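Local structure of CG8862 (Drosophila melanogaster, 3ISM) at residues M23-P28 and V193-S198; H32-S37 and E79-F84; S95-G100 and E177-N182; H201-E206 and D241-K246. The protein probably cleaves DNA and RNA as a magnesium-dependent mitochondrial endonuclease of the DNA/RNA non-specific family. All coordinates share one frame; numbering follows the deposited sequence. Where two conformers were deposited one is given.

How the contacts relate
All four contacts are partly buried, but differ in chemistry. Contacts 1 and 4 lie on one side of the chain, with centres about 8 Å apart, and are held on neighbouring strands of the large mixed sheet, 189-197 and 203-211. In contact 1 a carboxylate receives a lysine and a tyrosine; contact 4 has no polar bond between its segments: leucine meets isoleucine and methionine lies over an arginine face. Contact 2 reaches the same sheet at its edge strand 33-35, where an isoleucine and a water link it to the loop 79-84. Contact 3 belongs to the small sheets and lies nearest the metal site; its centre is about 36 Å from that of contact 4.

Contact 1. Residues M23-P28 and V193-S198; sequences MKYGFP and VIVGES
A type I beta turn from Met23 to Gly26, just after helix 16-22, meets strand 189-197 of the central sheet, and its two middle residues, Lys24 and Tyr25, both reach Glu197 near the strand's end. The turn is closed by the backbone bond from Gly26 N to Met23 O, 3.2 Å. One oxygen takes both polar bonds: Glu197 OE2 accepts from Lys24 NZ at 2.9 Å, a salt bridge, and from Tyr25 OH at 2.6 Å. The ammonium comes from the syn side of the carboxylate and the hydroxyl from the anti side, yet both stand on the same face of its plane, tilted out by 22° and 32°. The phenol ring is turned almost at right angles to the carboxylate, 85° between planes, and OE2 sits at the ring edge beyond the hydroxyl. Lys24 runs extended, its CG anti to the backbone N, which lays CG 4.0 Å above the Tyr25 ring plane, over the ring centre, and carries NZ out alongside the hydroxyl. Two donors, one of them charged, would probably keep Glu197 ionised. Deeper in, Val195 CG1 approaches Tyr25 CE1 obliquely at 4.4 Å, a looser apolar touch. Tyr155, on the adjoining strand 153-161, meets the Tyr25 ring edge-to-face, and Leu203 and Ile243 also pack on that tyrosine. This is a beta turn fastened over a sheet face, its aromatic residue packed inward on the strands and its charged neighbour held at the exposed end by a salt bridge.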
loop_
_atom_site.group_PDB
_atom_site.type_symbol
_atom_site.label_atom_id
_atom_site.label_comp_id
_atom_site.label_asym_id
_atom_site.label_seq_id
_atom_site.Cartn_x
_atom_site.Cartn_y
_atom_site.Cartn_z
ATOM N N MET B 23 -10.519 17.525 14.357
ATOM C CA MET B 23 -11.135 16.242 13.996
ATOM C C MET B 23 -12.624 16.173 14.318
ATOM O O MET B 23 -13.152 15.100 14.614
ATOM C CB MET B 23 -10.413 15.075 14.685
ATOM C CG MET B 23 -8.897 15.045 14.483
ATOM S SD MET B 23 -8.359 15.123 12.750
ATOM C CE MET B 23 -9.033 13.602 12.089
ATOM N N LYS B 24 -13.288 17.319 14.256
ATOM C CA LYS B 24 -14.732 17.455 14.460
ATOM C C LYS B 24 -15.595 16.425 13.707
ATOM O O LYS B 24 -16.560 15.883 14.254
ATOM C CB LYS B 24 -15.148 18.861 14.026
ATOM C CG LYS B 24 -16.633 19.150 14.126
ATOM C CD LYS B 24 -16.894 20.616 13.861
ATOM C CE LYS B 24 -18.357 20.916 13.787
ATOM N NZ LYS B 24 -18.563 22.391 13.731
ATOM N N TYR B 25 -15.247 16.180 12.450
ATOM C CA TYR B 25 -16.068 15.339 11.584
ATOM C C TYR B 25 -15.590 13.889 11.475
ATOM O O TYR B 25 -16.076 13.133 10.638
ATOM C CB TYR B 25 -16.205 15.992 10.206
ATOM C CG TYR B 25 -17.029 17.267 10.254
ATOM C CD1 TYR B 25 -16.462 18.504 9.943
ATOM C CD2 TYR B 25 -18.366 17.240 10.646
ATOM C CE1 TYR B 25 -17.210 19.678 10.006
ATOM C CE2 TYR B 25 -19.137 18.414 10.694
ATOM C CZ TYR B 25 -18.545 19.627 10.371
ATOM O OH TYR B 25 -19.284 20.781 10.422
ATOM N N GLY B 26 -14.647 13.503 12.328
ATOM C CA GLY B 26 -14.211 12.110 12.392
ATOM C C GLY B 26 -12.803 11.911 11.893
ATOM O O GLY B 26 -12.213 12.816 11.296
ATOM N N PHE B 27 -12.271 10.718 12.140
ATOM C CA PHE B 27 -10.948 10.321 11.683
ATOM C C PHE B 27 -11.022 9.496 10.401
ATOM O O PHE B 27 -11.683 8.468 10.387
ATOM C CB PHE B 27 -10.259 9.467 12.770
ATOM C CG PHE B 27 -9.789 10.258 13.966
ATOM C CD1 PHE B 27 -8.430 10.414 14.211
ATOM C CD2 PHE B 27 -10.700 10.830 14.849
ATOM C CE1 PHE B 27 -7.974 11.139 15.318
ATOM C CE2 PHE B 27 -10.261 11.566 15.963
ATOM C CZ PHE B 27 -8.884 11.718 16.192
ATOM N N PRO B 28 -10.318 9.917 9.331
ATOM C CA PRO B 28 -10.256 9.065 8.121
ATOM C C PRO B 28 -9.726 7.639 8.369
ATOM O O PRO B 28 -10.175 6.683 7.715
ATOM C CB PRO B 28 -9.302 9.837 7.192
ATOM C CG PRO B 28 -9.456 11.279 7.644
ATOM C CD PRO B 28 -9.547 11.162 9.150
ATOM N N VAL B 193 -9.894 16.728 0.264
ATOM C CA VAL B 193 -11.326 16.620 0.473
ATOM C C VAL B 193 -11.684 17.638 1.546
ATOM O O VAL B 193 -11.106 17.629 2.623
ATOM C CB VAL B 193 -11.769 15.164 0.843
ATOM C CG1 VAL B 193 -13.290 15.109 1.074
ATOM C CG2 VAL B 193 -11.380 14.185 -0.269
ATOM N N ILE B 194 -12.640 18.514 1.223
ATOM C CA ILE B 194 -12.848 19.784 1.921
ATOM C C ILE B 194 -14.325 19.992 2.302
ATOM O O ILE B 194 -15.216 19.755 1.489
ATOM C CB ILE B 194 -12.435 20.961 0.982
ATOM C CG1 ILE B 194 -11.015 20.765 0.417
ATOM C CG2 ILE B 194 -12.589 22.306 1.668
ATOM C CD1 ILE B 194 -10.868 21.238 -1.030
ATOM N N VAL B 195 -14.588 20.448 3.523
ATOM C CA VAL B 195 -15.939 20.835 3.905
ATOM C C VAL B 195 -15.916 22.244 4.472
ATOM O O VAL B 195 -15.178 22.522 5.413
ATOM C CB VAL B 195 -16.563 19.837 4.939
ATOM C CG1 VAL B 195 -17.780 20.439 5.664
ATOM C CG2 VAL B 195 -16.940 18.530 4.266
ATOM N N GLY B 196 -16.717 23.131 3.882
ATOM C CA GLY B 196 -16.901 24.480 4.405
ATOM C C GLY B 196 -18.234 24.604 5.111
ATOM O O GLY B 196 -19.237 24.042 4.665
ATOM N N GLU B 197 -18.235 25.333 6.223
ATOM C CA GLU B 197 -19.450 25.639 6.974
ATOM C C GLU B 197 -19.849 27.074 6.683
ATOM O O GLU B 197 -19.088 27.989 6.987
ATOM C CB GLU B 197 -19.202 25.505 8.477
ATOM C CG GLU B 197 -18.736 24.135 8.943
ATOM C CD GLU B 197 -18.429 24.103 10.431
ATOM O OE1 GLU B 197 -18.464 25.171 11.079
ATOM O OE2 GLU B 197 -18.138 23.013 10.957
ATOM N N SER B 198 -21.028 27.276 6.097
ATOM C CA SER B 198 -21.513 28.626 5.801
ATOM C C SER B 198 -22.062 29.286 7.059
ATOM O O SER B 198 -22.045 28.678 8.136
ATOM C CB SER B 198 -22.575 28.595 4.703
ATOM O OG SER B 198 -22.009 28.180 3.472
#

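Contact 2. Residues H32-S37 and E79-F84; sequences HVRSHS and ESIHPF
Ile81 supplies the packed part of this contact: its CD1 methyl lies 3.9 Å from Arg34 CD and 4.2 Å from His32 NE2, touching the imidazole at its edge near the ring plane. Ile81 CG1 is turned anti to its own carbonyl carbon (chi1 -50°), and this brings CD1 across to the two strand residues, whose side chains it meets obliquely. Ile81 is buried and also packs on Tyr43. The polar side faces solvent: Ser80 is exposed, and its OG comes within 2.8 Å of Arg34 NE, approaching the guanidinium obliquely; Arg34 was modelled in two conformers, which leaves this approach doubtful. The firmer partner of both ends is Asp78, which makes a salt bridge with Arg34 NH2 and a hydrogen bond with Ser80 OG. At the far end a water accepts from His82 N at 2.9 Å and, weakly, from His32 NE2 at 2.9 Å, so the water bridges the two segments there. The contact thus joins strand 33-35, at one margin of the large sheet and paired with strand 40-44, to the loop running from helix 59-62 to helix 89-92.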
loop_
_atom_site.group_PDB
_atom_site.type_symbol
_atom_site.label_atom_id
_atom_site.label_comp_id
_atom_site.label_asym_id
_atom_site.label_seq_id
_atom_site.Cartn_x
_atom_site.Cartn_y
_atom_site.Cartn_z
ATOM N N HIS B 32 -1.200 5.114 13.132
ATOM C CA HIS B 32 -0.049 5.900 13.565
ATOM C C HIS B 32 -0.390 7.401 13.550
ATOM O O HIS B 32 0.279 8.206 12.876
ATOM C CB HIS B 32 1.134 5.581 12.641
ATOM C CG HIS B 32 2.464 5.628 13.315
ATOM N ND1 HIS B 32 2.901 4.636 14.171
ATOM C CD2 HIS B 32 3.458 6.543 13.254
ATOM C CE1 HIS B 32 4.101 4.951 14.621
ATOM N NE2 HIS B 32 4.471 6.091 14.062
ATOM N N VAL B 33 -1.444 7.755 14.281
ATOM C CA VAL B 33 -1.989 9.121 14.273
ATOM C C VAL B 33 -1.239 10.002 15.258
ATOM O O VAL B 33 -1.113 9.659 16.443
ATOM C CB VAL B 33 -3.511 9.164 14.581
ATOM C CG1 VAL B 33 -3.994 10.616 14.727
ATOM C CG2 VAL B 33 -4.304 8.468 13.480
ATOM N N ARG B 34 -0.737 11.127 14.753
ATOM C CA ARG B 34 0.067 12.042 15.550
ATOM C C ARG B 34 -0.474 13.462 15.465
ATOM O O ARG B 34 -0.924 13.905 14.414
ATOM C CB ARG B 34 1.522 12.012 15.088
ATOM C CG ARG B 34 2.325 10.806 15.594
ATOM C CD ARG B 34 3.742 10.778 15.022
ATOM N NE ARG B 34 4.528 11.938 15.441
ATOM C CZ ARG B 34 4.785 12.998 14.676
ATOM N NH1 ARG B 34 4.334 13.054 13.428
ATOM N NH2 ARG B 34 5.510 14.002 15.154
ATOM N N SER B 35 -0.430 14.172 16.581
ATOM C CA SER B 35 -0.969 15.523 16.657
ATOM C C SER B 35 0.147 16.548 16.751
ATOM O O SER B 35 1.074 16.379 17.531
ATOM C CB SER B 35 -1.883 15.659 17.880
ATOM O OG SER B 35 -2.855 14.628 17.923
ATOM N N HIS B 36 0.048 17.602 15.956
ATOM C CA HIS B 36 0.902 18.753 16.137
ATOM C C HIS B 36 0.023 19.861 16.717
ATOM O O HIS B 36 -1.147 19.628 17.046
ATOM C CB HIS B 36 1.602 19.139 14.825
ATOM C CG HIS B 36 2.579 18.106 14.361
ATOM N ND1 HIS B 36 3.893 18.082 14.780
ATOM C CD2 HIS B 36 2.417 17.018 13.568
ATOM C CE1 HIS B 36 4.507 17.044 14.242
ATOM N NE2 HIS B 36 3.632 16.376 13.508
ATOM N N SER B 37 0.592 21.045 16.874
ATOM C CA SER B 37 -0.119 22.170 17.444
ATOM C C SER B 37 -1.319 22.656 16.636
ATOM O O SER B 37 -2.249 23.218 17.212
ATOM C CB SER B 37 0.837 23.334 17.667
ATOM O OG SER B 37 1.979 22.923 18.402
ATOM N N GLU B 79 11.851 12.962 14.855
ATOM C CA GLU B 79 12.479 12.069 15.824
ATOM C C GLU B 79 11.458 11.297 16.641
ATOM O O GLU B 79 11.803 10.372 17.374
ATOM C CB GLU B 79 13.415 12.858 16.749
ATOM C CG GLU B 79 14.735 13.233 16.098
ATOM C CD GLU B 79 15.447 14.369 16.802
ATOM O OE1 GLU B 79 14.933 14.866 17.829
ATOM O OE2 GLU B 79 16.525 14.777 16.317
ATOM N N SER B 80 10.194 11.675 16.526
ATOM C CA SER B 80 9.153 10.896 17.182
ATOM C C SER B 80 8.776 9.661 16.349
ATOM O O SER B 80 7.989 8.835 16.815
ATOM C CB SER B 80 7.924 11.752 17.452
ATOM O OG SER B 80 7.210 11.952 16.252
ATOM N N ILE B 81 9.332 9.532 15.136
ATOM C CA ILE B 81 9.144 8.319 14.298
ATOM C C ILE B 81 10.338 7.366 14.505
ATOM O O ILE B 81 11.496 7.815 14.545
ATOM C CB ILE B 81 9.050 8.640 12.766
ATOM C CG1 ILE B 81 8.039 9.767 12.452
ATOM C CG2 ILE B 81 8.737 7.386 11.950
ATOM C CD1 ILE B 81 6.613 9.413 12.722
ATOM N N HIS B 82 10.061 6.067 14.644
ATOM C CA HIS B 82 11.113 5.045 14.786
ATOM C C HIS B 82 12.095 5.188 13.602
ATOM O O HIS B 82 11.658 5.397 12.471
ATOM C CB HIS B 82 10.465 3.636 14.836
ATOM C CG HIS B 82 11.425 2.516 15.131
ATOM N ND1 HIS B 82 12.311 2.021 14.195
ATOM C CD2 HIS B 82 11.624 1.785 16.256
ATOM C CE1 HIS B 82 13.031 1.054 14.737
ATOM N NE2 HIS B 82 12.633 0.887 15.986
ATOM N N PRO B 83 13.418 5.113 13.864
ATOM C CA PRO B 83 14.435 5.288 12.808
ATOM C C PRO B 83 14.241 4.454 11.527
ATOM O O PRO B 83 14.630 4.913 10.443
ATOM C CB PRO B 83 15.746 4.928 13.513
ATOM C CG PRO B 83 15.489 5.286 14.947
ATOM C CD PRO B 83 14.040 4.908 15.185
ATOM N N PHE B 84 13.602 3.287 11.633
ATOM C CA PHE B 84 13.382 2.413 10.467
ATOM C C PHE B 84 12.451 3.059 9.476
ATOM O O PHE B 84 12.502 2.758 8.294
ATOM C CB PHE B 84 12.732 1.078 10.877
ATOM C CG PHE B 84 13.670 0.099 11.544
ATOM C CD1 PHE B 84 14.979 0.451 11.878
ATOM C CD2 PHE B 84 13.208 -1.162 11.891
ATOM C CE1 PHE B 84 15.828 -0.468 12.522
ATOM C CE2 PHE B 84 14.019 -2.073 12.527
ATOM C CZ PHE B 84 15.342 -1.736 12.847
HETATM O O HOH W 1 7.213 5.394 14.640
#

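Contact 3. Residues S95-G100 and E177-N182; sequences SGYDRG and EVIGAN
Tyr97 reaches across to Glu177 and Ile179, and its side chain can be followed outward atom by atom. CB points toward segment 177-182, and the CG it carries lies anti to the carbonyl carbon (chi1 -61°), which swings the ring over to the strand. One ring side then passes the isoleucine: CD2 and CE2 each lie 4.0 Å from Ile179 CG2, an oblique apolar touch. CE2 also comes 3.4 Å from Glu177 OE1. At the tip, OH donates to that same OE1 at 2.8 Å. The carboxylate oxygen sits at the ring edge, in its plane, but the hydroxyl approaches OE1 from above the carboxylate, 43° out of its plane, and the two planes are 73° apart. The other oxygen, OE2, takes a very short bond, doubtful in length, from a water that also donates to Ser95 O. Ser95 meets the other end of the isoleucine, its OG 3.7 Å from Ile179 CD1. This hydroxyl accepts from Tyr97 N at 3.2 Å, an ST turn, and has a further partner in Tyr92 O. Glu177 is thus probably limited in its rotation by the phenol and the water, and the contact joins its strand, which pairs with a strand of the second subunit, to segment 95-100, whose Asp98 bonds the magnesium ligand Asn133.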
loop_
_atom_site.group_PDB
_atom_site.type_symbol
_atom_site.label_atom_id
_atom_site.label_comp_id
_atom_site.label_asym_id
_atom_site.label_seq_id
_atom_site.Cartn_x
_atom_site.Cartn_y
_atom_site.Cartn_z
ATOM N N SER B 95 16.778 13.673 -6.137
ATOM C CA SER B 95 15.841 12.619 -6.490
ATOM C C SER B 95 14.996 12.983 -7.705
ATOM O O SER B 95 14.408 12.110 -8.346
ATOM C CB SER B 95 14.918 12.329 -5.306
ATOM O OG SER B 95 14.133 13.469 -4.971
ATOM N N GLY B 96 14.936 14.273 -8.008
ATOM C CA GLY B 96 14.060 14.790 -9.046
ATOM C C GLY B 96 12.707 15.168 -8.472
ATOM O O GLY B 96 11.760 15.425 -9.225
ATOM N N TYR B 97 12.612 15.205 -7.142
ATOM C CA TYR B 97 11.350 15.496 -6.449
ATOM C C TYR B 97 11.523 16.528 -5.336
ATOM O O TYR B 97 12.572 16.614 -4.699
ATOM C CB TYR B 97 10.741 14.217 -5.849
ATOM C CG TYR B 97 10.393 13.162 -6.869
ATOM C CD1 TYR B 97 9.239 13.275 -7.648
ATOM C CD2 TYR B 97 11.222 12.060 -7.064
ATOM C CE1 TYR B 97 8.926 12.327 -8.601
ATOM C CE2 TYR B 97 10.919 11.098 -8.015
ATOM C CZ TYR B 97 9.766 11.236 -8.781
ATOM O OH TYR B 97 9.460 10.273 -9.726
ATOM N N ASP B 98 10.472 17.299 -5.104
ATOM C CA ASP B 98 10.460 18.276 -4.041
ATOM C C ASP B 98 10.020 17.554 -2.769
ATOM O O ASP B 98 9.296 16.565 -2.847
ATOM C CB ASP B 98 9.411 19.344 -4.359
ATOM C CG ASP B 98 9.930 20.446 -5.244
ATOM O OD1 ASP B 98 11.040 20.320 -5.811
ATOM O OD2 ASP B 98 9.215 21.462 -5.364
ATOM N N ARG B 99 10.438 18.061 -1.611
ATOM C CA ARG B 99 9.804 17.700 -0.342
ATOM C C ARG B 99 8.494 18.474 -0.267
ATOM O O ARG B 99 8.479 19.694 0.024
ATOM C CB ARG B 99 10.702 18.065 0.845
ATOM C CG ARG B 99 12.031 17.334 0.853
ATOM C CD ARG B 99 13.075 18.043 1.683
ATOM N NE ARG B 99 13.601 19.212 0.992
ATOM C CZ ARG B 99 14.739 19.834 1.301
ATOM N NH1 ARG B 99 15.504 19.397 2.295
ATOM N NH2 ARG B 99 15.115 20.897 0.602
ATOM N N GLY B 100 7.393 17.788 -0.553
ATOM C CA GLY B 100 6.098 18.477 -0.705
ATOM C C GLY B 100 5.233 18.390 0.537
ATOM O O GLY B 100 4.860 17.276 0.966
ATOM N N GLU B 177 7.643 4.862 -8.032
ATOM C CA GLU B 177 9.045 4.973 -7.701
ATOM C C GLU B 177 9.151 5.101 -6.198
ATOM O O GLU B 177 8.253 5.650 -5.541
ATOM C CB GLU B 177 9.686 6.181 -8.420
ATOM C CG GLU B 177 11.181 6.340 -8.130
ATOM C CD GLU B 177 11.875 7.469 -8.889
ATOM O OE1 GLU B 177 11.260 8.150 -9.745
ATOM O OE2 GLU B 177 13.071 7.673 -8.610
ATOM N N VAL B 178 10.219 4.526 -5.652
ATOM C CA VAL B 178 10.595 4.752 -4.262
ATOM C C VAL B 178 12.000 5.344 -4.288
ATOM O O VAL B 178 12.870 4.868 -5.024
ATOM C CB VAL B 178 10.531 3.457 -3.402
ATOM C CG1 VAL B 178 9.074 3.024 -3.198
ATOM C CG2 VAL B 178 11.355 2.319 -4.016
ATOM N N ILE B 179 12.212 6.402 -3.515
ATOM C CA ILE B 179 13.485 7.115 -3.568
ATOM C C ILE B 179 14.344 6.966 -2.301
ATOM O O ILE B 179 13.831 6.895 -1.190
ATOM C CB ILE B 179 13.285 8.623 -3.932
ATOM C CG1 ILE B 179 12.377 9.315 -2.909
ATOM C CG2 ILE B 179 12.713 8.756 -5.351
ATOM C CD1 ILE B 179 12.277 10.851 -3.089
ATOM N N GLY B 180 15.655 6.924 -2.502
ATOM C CA GLY B 180 16.627 6.930 -1.414
ATOM C C GLY B 180 16.751 5.596 -0.710
ATOM O O GLY B 180 15.947 4.679 -0.939
ATOM N N ALA B 181 17.753 5.499 0.161
ATOM C CA ALA B 181 17.968 4.306 0.994
ATOM C C ALA B 181 16.751 3.971 1.841
ATOM O O ALA B 181 16.500 2.813 2.127
ATOM C CB ALA B 181 19.209 4.479 1.877
ATOM N N ASN B 182 15.967 4.975 2.214
ATOM C CA ASN B 182 14.768 4.715 3.008
ATOM C C ASN B 182 13.536 4.396 2.179
ATOM O O ASN B 182 12.460 4.258 2.718
ATOM C CB ASN B 182 14.512 5.839 4.011
ATOM C CG ASN B 182 15.646 5.968 5.034
ATOM O OD1 ASN B 182 16.031 4.983 5.652
ATOM N ND2 ASN B 182 16.192 7.171 5.190
HETATM O O HOH W 2 14.911 9.301 -8.435
#

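Contact 4. Residues H201-E206 and D241-K246; sequences HKLHME and DQINRK
Arg245 NH2 is gripped by Glu232 OE2 in a salt bridge and by Phe239 O in a weak hydrogen bond, while NH1 is paired with Glu229 OE2; the guanidinium held this way offers one face to Met205. Across that face lies Met205 SD, 4.0 Å from Arg245 NE, with the terminal methyl CE beside it, 3.9 Å from the same NE. The methionine gets there by running straight out from the strand, CG anti to the backbone N (chi1 180°), and bending only at its last torsion. Arg245 does not set out toward the strand, but a bend at chi2 (-98°) brings its end to the sulfur. No polar bond crosses between the two segments. The second meeting point is apolar: Leu203 CD1 and Ile243 CD1 stand 4.1 Å apart, the two branched chains crossing at a slant. Tyr25 touches both of these residues, and Val195 on the adjacent strand 189-197 touches Ile243 and Met205, so Tyr25 and Val195 connect the two pairs. Both glutamates that hold Arg245 lie on helix 228-235, and Pro228 of that helix touches Met205 and Arg245. Helix 228-235 and the loop after it thus cover the sheet here, as in the alpha/beta fold of this nuclease family.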
loop_
_atom_site.group_PDB
_atom_site.type_symbol
_atom_site.label_atom_id
_atom_site.label_comp_id
_atom_site.label_asym_id
_atom_site.label_seq_id
_atom_site.Cartn_x
_atom_site.Cartn_y
_atom_site.Cartn_z
ATOM N N HIS B 201 -26.513 27.017 8.758
ATOM C CA HIS B 201 -25.869 25.764 9.176
ATOM C C HIS B 201 -25.490 24.809 8.037
ATOM O O HIS B 201 -25.225 23.620 8.266
ATOM C CB HIS B 201 -26.661 25.102 10.305
ATOM C CG HIS B 201 -26.732 25.952 11.535
ATOM N ND1 HIS B 201 -27.767 26.831 11.774
ATOM C CD2 HIS B 201 -25.871 26.093 12.572
ATOM C CE1 HIS B 201 -27.554 27.459 12.916
ATOM N NE2 HIS B 201 -26.412 27.027 13.423
ATOM N N LYS B 202 -25.412 25.352 6.824
ATOM C CA LYS B 202 -25.190 24.546 5.633
ATOM C C LYS B 202 -23.745 24.067 5.501
ATOM O O LYS B 202 -22.791 24.760 5.865
ATOM C CB LYS B 202 -25.629 25.303 4.373
ATOM C CG LYS B 202 -27.122 25.644 4.326
ATOM C CD LYS B 202 -27.430 26.596 3.176
ATOM C CE LYS B 202 -28.851 27.139 3.264
ATOM N NZ LYS B 202 -29.864 26.063 3.086
ATOM N N LEU B 203 -23.600 22.864 4.975
ATOM C CA LEU B 203 -22.295 22.280 4.776
ATOM C C LEU B 203 -22.055 22.080 3.277
ATOM O O LEU B 203 -22.937 21.621 2.555
ATOM C CB LEU B 203 -22.189 20.970 5.554
ATOM C CG LEU B 203 -22.451 21.051 7.069
ATOM C CD1 LEU B 203 -22.370 19.677 7.723
ATOM C CD2 LEU B 203 -21.498 22.014 7.761
ATOM N N HIS B 204 -20.862 22.449 2.816
ATOM C CA HIS B 204 -20.511 22.346 1.404
ATOM C C HIS B 204 -19.215 21.584 1.254
ATOM O O HIS B 204 -18.212 21.947 1.861
ATOM C CB HIS B 204 -20.340 23.730 0.778
ATOM C CG HIS B 204 -21.513 24.632 0.985
ATOM N ND1 HIS B 204 -22.448 24.871 0.003
ATOM C CD2 HIS B 204 -21.917 25.331 2.071
ATOM C CE1 HIS B 204 -23.369 25.697 0.469
ATOM N NE2 HIS B 204 -23.065 25.997 1.719
ATOM N N MET B 205 -19.228 20.552 0.426
ATOM C CA MET B 205 -18.024 19.737 0.203
ATOM C C MET B 205 -17.390 19.948 -1.171
ATOM O O MET B 205 -18.090 20.092 -2.168
ATOM C CB MET B 205 -18.339 18.260 0.406
ATOM C CG MET B 205 -17.158 17.342 0.189
ATOM S SD MET B 205 -17.562 15.647 0.550
ATOM C CE MET B 205 -17.516 15.641 2.338
ATOM N N GLU B 206 -16.063 19.970 -1.205
ATOM C CA GLU B 206 -15.300 19.939 -2.453
ATOM C C GLU B 206 -14.272 18.822 -2.352
ATOM O O GLU B 206 -13.753 18.546 -1.279
ATOM C CB GLU B 206 -14.568 21.279 -2.699
ATOM C CG GLU B 206 -15.473 22.484 -2.857
ATOM C CD GLU B 206 -14.735 23.757 -3.264
ATOM O OE1 GLU B 206 -13.496 23.736 -3.457
ATOM O OE2 GLU B 206 -15.404 24.794 -3.380
ATOM N N ASP B 241 -16.784 11.243 8.046
ATOM C CA ASP B 241 -17.692 10.147 8.408
ATOM C C ASP B 241 -18.841 10.546 9.338
ATOM O O ASP B 241 -19.871 9.875 9.352
ATOM C CB ASP B 241 -16.916 8.912 8.948
ATOM C CG ASP B 241 -16.231 9.158 10.310
ATOM O OD1 ASP B 241 -16.836 9.795 11.199
ATOM O OD2 ASP B 241 -15.074 8.690 10.500
ATOM N N GLN B 242 -18.676 11.638 10.093
ATOM C CA GLN B 242 -19.759 12.166 10.942
ATOM C C GLN B 242 -20.851 12.905 10.155
ATOM O O GLN B 242 -21.933 13.140 10.675
ATOM C CB GLN B 242 -19.214 13.077 12.059
ATOM C CG GLN B 242 -18.252 12.393 13.044
ATOM C CD GLN B 242 -18.899 11.244 13.790
ATOM O OE1 GLN B 242 -19.776 11.453 14.631
ATOM N NE2 GLN B 242 -18.477 10.023 13.480
ATOM N N ILE B 243 -20.566 13.267 8.907
ATOM C CA ILE B 243 -21.566 13.883 8.028
ATOM C C ILE B 243 -22.219 12.847 7.106
ATOM O O ILE B 243 -21.535 12.177 6.341
ATOM C CB ILE B 243 -20.936 14.981 7.139
ATOM C CG1 ILE B 243 -20.119 15.956 7.992
ATOM C CG2 ILE B 243 -22.017 15.722 6.327
ATOM C CD1 ILE B 243 -19.342 17.001 7.192
ATOM N N ASN B 244 -23.538 12.717 7.196
ATOM C CA ASN B 244 -24.326 11.995 6.188
ATOM C C ASN B 244 -24.307 12.842 4.901
ATOM O O ASN B 244 -24.645 14.023 4.929
ATOM C CB ASN B 244 -25.756 11.788 6.723
ATOM C CG ASN B 244 -26.709 11.143 5.713
ATOM O OD1 ASN B 244 -26.305 10.563 4.702
ATOM N ND2 ASN B 244 -27.999 11.234 6.011
ATOM N N ARG B 245 -23.911 12.235 3.783
ATOM C CA ARG B 245 -23.767 12.959 2.508
ATOM C C ARG B 245 -25.099 13.507 1.990
ATOM O O ARG B 245 -25.122 14.414 1.149
ATOM C CB ARG B 245 -23.121 12.067 1.436
ATOM C CG ARG B 245 -21.716 11.583 1.763
ATOM C CD ARG B 245 -20.618 12.420 1.106
ATOM N NE ARG B 245 -19.380 12.293 1.867
ATOM C CZ ARG B 245 -18.387 11.454 1.588
ATOM N NH1 ARG B 245 -18.441 10.664 0.520
ATOM N NH2 ARG B 245 -17.319 11.431 2.370
ATOM N N LYS B 246 -26.201 12.957 2.502
ATOM C CA LYS B 246 -27.535 13.434 2.169
ATOM C C LYS B 246 -27.856 14.747 2.873
ATOM O O LYS B 246 -28.862 15.387 2.566
ATOM C CB LYS B 246 -28.590 12.378 2.511
ATOM C CG LYS B 246 -28.508 11.129 1.643
ATOM C CD LYS B 246 -29.770 10.283 1.784
ATOM C CE LYS B 246 -29.786 9.131 0.786
ATOM N NZ LYS B 246 -28.658 8.185 1.023
#